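Local coordinates for protein fatty acid biosynthesis transcriptional regulator (Streptococcus pneumoniae, PDB 6JBX) that binds DNA as a MarR-family repressor of the pneumococcal fatty acid synthesis pathway, with acyl-ACP as co-repressor, at residues A[67-71]-A[72-76]. Sequence-based numbering, arbitrary orientation.
With nucleotides of chain C; nucleotides of chain D.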
loop_
_atom_site.group_PDB
_atom_site.type_symbol
_atom_site.label_atom_id
_atom_site.label_comp_id
_atom_site.label_asym_id
_atom_site.label_seq_id
_atom_site.Cartn_x
_atom_site.Cartn_y
_atom_site.Cartn_z
ATOM N N LEU A 67 5.101 12.791 5.272
ATOM C CA LEU A 67 4.567 11.424 5.509
ATOM C C LEU A 67 3.070 11.488 5.828
ATOM O O LEU A 67 2.433 10.459 5.889
ATOM C CB LEU A 67 5.307 10.747 6.672
ATOM C CG LEU A 67 6.758 10.322 6.428
ATOM C CD1 LEU A 67 7.288 9.552 7.619
ATOM C CD2 LEU A 67 6.925 9.506 5.160
ATOM N N MET A 68 2.536 12.674 6.080
ATOM C CA MET A 68 1.113 12.834 6.320
ATOM C C MET A 68 0.723 12.065 7.592
ATOM O O MET A 68 -0.236 11.323 7.611
ATOM C CB MET A 68 0.295 12.356 5.108
ATOM C CG MET A 68 0.751 12.959 3.767
ATOM S SD MET A 68 0.048 12.144 2.283
ATOM C CE MET A 68 1.509 11.345 1.609
ATOM N N VAL A 69 1.508 12.237 8.652
ATOM C CA VAL A 69 1.142 11.799 10.005
ATOM C C VAL A 69 1.493 12.941 10.941
ATOM O O VAL A 69 2.263 13.810 10.568
ATOM C CB VAL A 69 1.861 10.509 10.450
ATOM C CG1 VAL A 69 1.625 9.362 9.478
ATOM C CG2 VAL A 69 3.356 10.728 10.638
ATOM N N THR A 70 0.986 12.875 12.159
ATOM C CA THR A 70 1.160 13.954 13.075
ATOM C C THR A 70 2.576 13.946 13.637
ATOM O O THR A 70 3.305 12.981 13.496
ATOM C CB THR A 70 0.193 13.894 14.253
ATOM O OG1 THR A 70 0.689 12.934 15.189
ATOM C CG2 THR A 70 -1.207 13.568 13.812
ATOM N N LEU A 71 2.918 15.039 14.309
ATOM C CA LEU A 71 4.287 15.251 14.716
ATOM C C LEU A 71 4.656 14.273 15.840
ATOM O O LEU A 71 5.775 13.785 15.842
ATOM C CB LEU A 71 4.481 16.699 15.178
ATOM C CG LEU A 71 5.927 17.195 15.198
ATOM C CD1 LEU A 71 6.634 16.903 13.886
ATOM C CD2 LEU A 71 5.980 18.687 15.486
ATOM N N GLY A 72 3.730 14.028 16.779
ATOM C CA GLY A 72 3.924 13.032 17.866
ATOM C C GLY A 72 4.366 11.675 17.320
ATOM O O GLY A 72 5.315 11.078 17.812
ATOM N N THR A 73 3.690 11.245 16.261
ATOM C CA THR A 73 3.977 10.025 15.544
ATOM C C THR A 73 5.398 10.040 14.985
ATOM O O THR A 73 6.109 9.031 15.097
ATOM C CB THR A 73 2.991 9.826 14.389
ATOM O OG1 THR A 73 1.729 9.595 15.011
ATOM C CG2 THR A 73 3.344 8.669 13.489
ATOM N N VAL A 74 5.800 11.155 14.363
ATOM C CA VAL A 74 7.160 11.272 13.822
ATOM C C VAL A 74 8.170 11.226 14.981
ATOM O O VAL A 74 9.213 10.568 14.866
ATOM C CB VAL A 74 7.349 12.539 12.976
ATOM C CG1 VAL A 74 8.826 12.918 12.841
ATOM C CG2 VAL A 74 6.720 12.381 11.603
ATOM N N THR A 75 7.862 11.871 16.098
ATOM C CA THR A 75 8.825 11.932 17.208
ATOM C C THR A 75 9.103 10.521 17.738
ATOM O O THR A 75 10.249 10.191 18.020
ATOM C CB THR A 75 8.358 12.866 18.328
ATOM O OG1 THR A 75 8.402 14.194 17.793
ATOM C CG2 THR A 75 9.217 12.762 19.574
ATOM N N THR A 76 8.046 9.714 17.878
ATOM C CA THR A 76 8.182 8.349 18.372
ATOM C C THR A 76 9.076 7.542 17.426
ATOM O O THR A 76 9.970 6.843 17.863
ATOM C CB THR A 76 6.801 7.714 18.586
ATOM O OG1 THR A 76 6.232 8.470 19.664
ATOM C CG2 THR A 76 6.873 6.229 18.886
ATOM P P DC C 15 -1.489 10.021 12.430
ATOM O OP1 DC C 15 -1.935 10.558 11.133
ATOM O OP2 DC C 15 -0.186 10.428 13.017
ATOM O "O5'" DC C 15 -2.459 10.294 13.647
ATOM C "C5'" DC C 15 -3.838 9.962 13.487
ATOM C "C4'" DC C 15 -4.576 10.329 14.746
ATOM O "O4'" DC C 15 -3.962 9.655 15.860
ATOM C "C3'" DC C 15 -4.517 11.819 15.065
ATOM O "O3'" DC C 15 -5.804 12.257 15.489
ATOM C "C2'" DC C 15 -3.528 11.910 16.208
ATOM C "C1'" DC C 15 -3.692 10.569 16.897
ATOM N N1 DC C 15 -2.489 10.102 17.612
ATOM C C2 DC C 15 -2.627 9.573 18.894
ATOM O O2 DC C 15 -3.754 9.514 19.396
ATOM N N3 DC C 15 -1.525 9.161 19.564
ATOM C C4 DC C 15 -0.325 9.238 18.981
ATOM N N4 DC C 15 0.738 8.824 19.673
ATOM C C5 DC C 15 -0.159 9.766 17.671
ATOM C C6 DC C 15 -1.255 10.188 17.030
ATOM P P DT D 6 11.870 15.867 19.061
ATOM O OP1 DT D 6 13.254 15.510 19.395
ATOM O OP2 DT D 6 11.098 15.218 17.973
ATOM O "O5'" DT D 6 11.047 15.716 20.411
ATOM C "C5'" DT D 6 11.508 16.359 21.594
ATOM C "C4'" DT D 6 10.473 16.139 22.662
ATOM O "O4'" DT D 6 9.235 16.737 22.250
ATOM C "C3'" DT D 6 10.149 14.664 22.906
ATOM O "O3'" DT D 6 10.712 14.344 24.159
ATOM C "C2'" DT D 6 8.633 14.609 22.969
ATOM C "C1'" DT D 6 8.225 16.081 22.967
ATOM N N1 DT D 6 6.969 16.363 22.294
ATOM C C2 DT D 6 5.870 16.630 23.074
ATOM O O2 DT D 6 5.905 16.626 24.292
ATOM N N3 DT D 6 4.721 16.898 22.373
ATOM C C4 DT D 6 4.575 16.931 21.004
ATOM O O4 DT D 6 3.479 17.181 20.513
ATOM C C5 DT D 6 5.758 16.604 20.249
ATOM C C7 DT D 6 5.682 16.597 18.758
ATOM C C6 DT D 6 6.888 16.358 20.922
ATOM P P DT C 14 2.094 5.116 10.760
ATOM O OP1 DT C 14 1.462 4.996 9.442
ATOM O OP2 DT C 14 3.477 5.669 10.852
ATOM O "O5'" DT C 14 1.100 5.888 11.707
ATOM C "C5'" DT C 14 -0.278 5.501 11.676
ATOM C "C4'" DT C 14 -1.006 6.087 12.857
ATOM O "O4'" DT C 14 -0.605 5.442 14.076
ATOM C "C3'" DT C 14 -0.729 7.563 13.123
ATOM O "O3'" DT C 14 -1.519 8.393 12.273
ATOM C "C2'" DT C 14 -1.083 7.702 14.593
ATOM C "C1'" DT C 14 -1.145 6.254 15.107
ATOM N N1 DT C 14 -0.384 6.035 16.345
ATOM C C2 DT C 14 -1.103 5.797 17.489
ATOM O O2 DT C 14 -2.311 5.679 17.494
ATOM N N3 DT C 14 -0.351 5.697 18.633
ATOM C C4 DT C 14 1.018 5.821 18.739
ATOM O O4 DT C 14 1.561 5.692 19.834
ATOM C C5 DT C 14 1.705 6.125 17.508
ATOM C C7 DT C 14 3.192 6.283 17.527
ATOM C C6 DT C 14 0.979 6.214 16.386
#
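Leu71 and Gly72 meet the thymine of DT6 of chain D at its methyl edge: the C7 methyl lies 3.6 Å from Leu71 CG and 3.8 Å from Gly72 N. Leucine offers the methyl an apolar surface, and glycine, with no side chain, keeps this first turn low toward the bases. Two bases of chain C are met at their edges, the DC15 cytosine at C5 by Thr73 OG1 and the DT14 thymine at C7 by Thr76 CG2; these neighbours lie face against face, leaving the groove edge to the protein.

Behind the bases, Thr70 and Thr73 share one phosphate oxygen, OP2 of DC15. The nearly straight bond from Thr70 N is 2.8 Å long (170°), Thr73 OG1 adds a second at 2.9 Å, and Thr70 OG1 a weak third. With OG1 of Thr73 beside its own backbone N (chi1 -67°), the hydroxyl faces the DNA while CG2 turns back to Val69 CG2, 3.5 Å away, so a threonine serves both sides. This is the turn of the winged helix-turn-helix of MarR proteins, with Thr70 as N-cap of helix 71-84, the recognition helix. The first helical turn closes as Val74 N donates to Thr70 O (3.2 Å) and Thr75 N to Leu71 O (2.8 Å). On the inner side, Val74 CG2 packs obliquely on Val69 CG2, and Val74 also touches Val63 of helix 60-67; small branched apolar side chains suit this junction between the two helices. Across the groove, Thr75 OG1 donates to OP2 of DT6 of chain D at 2.9 Å, binding the backbone of the opposite strand.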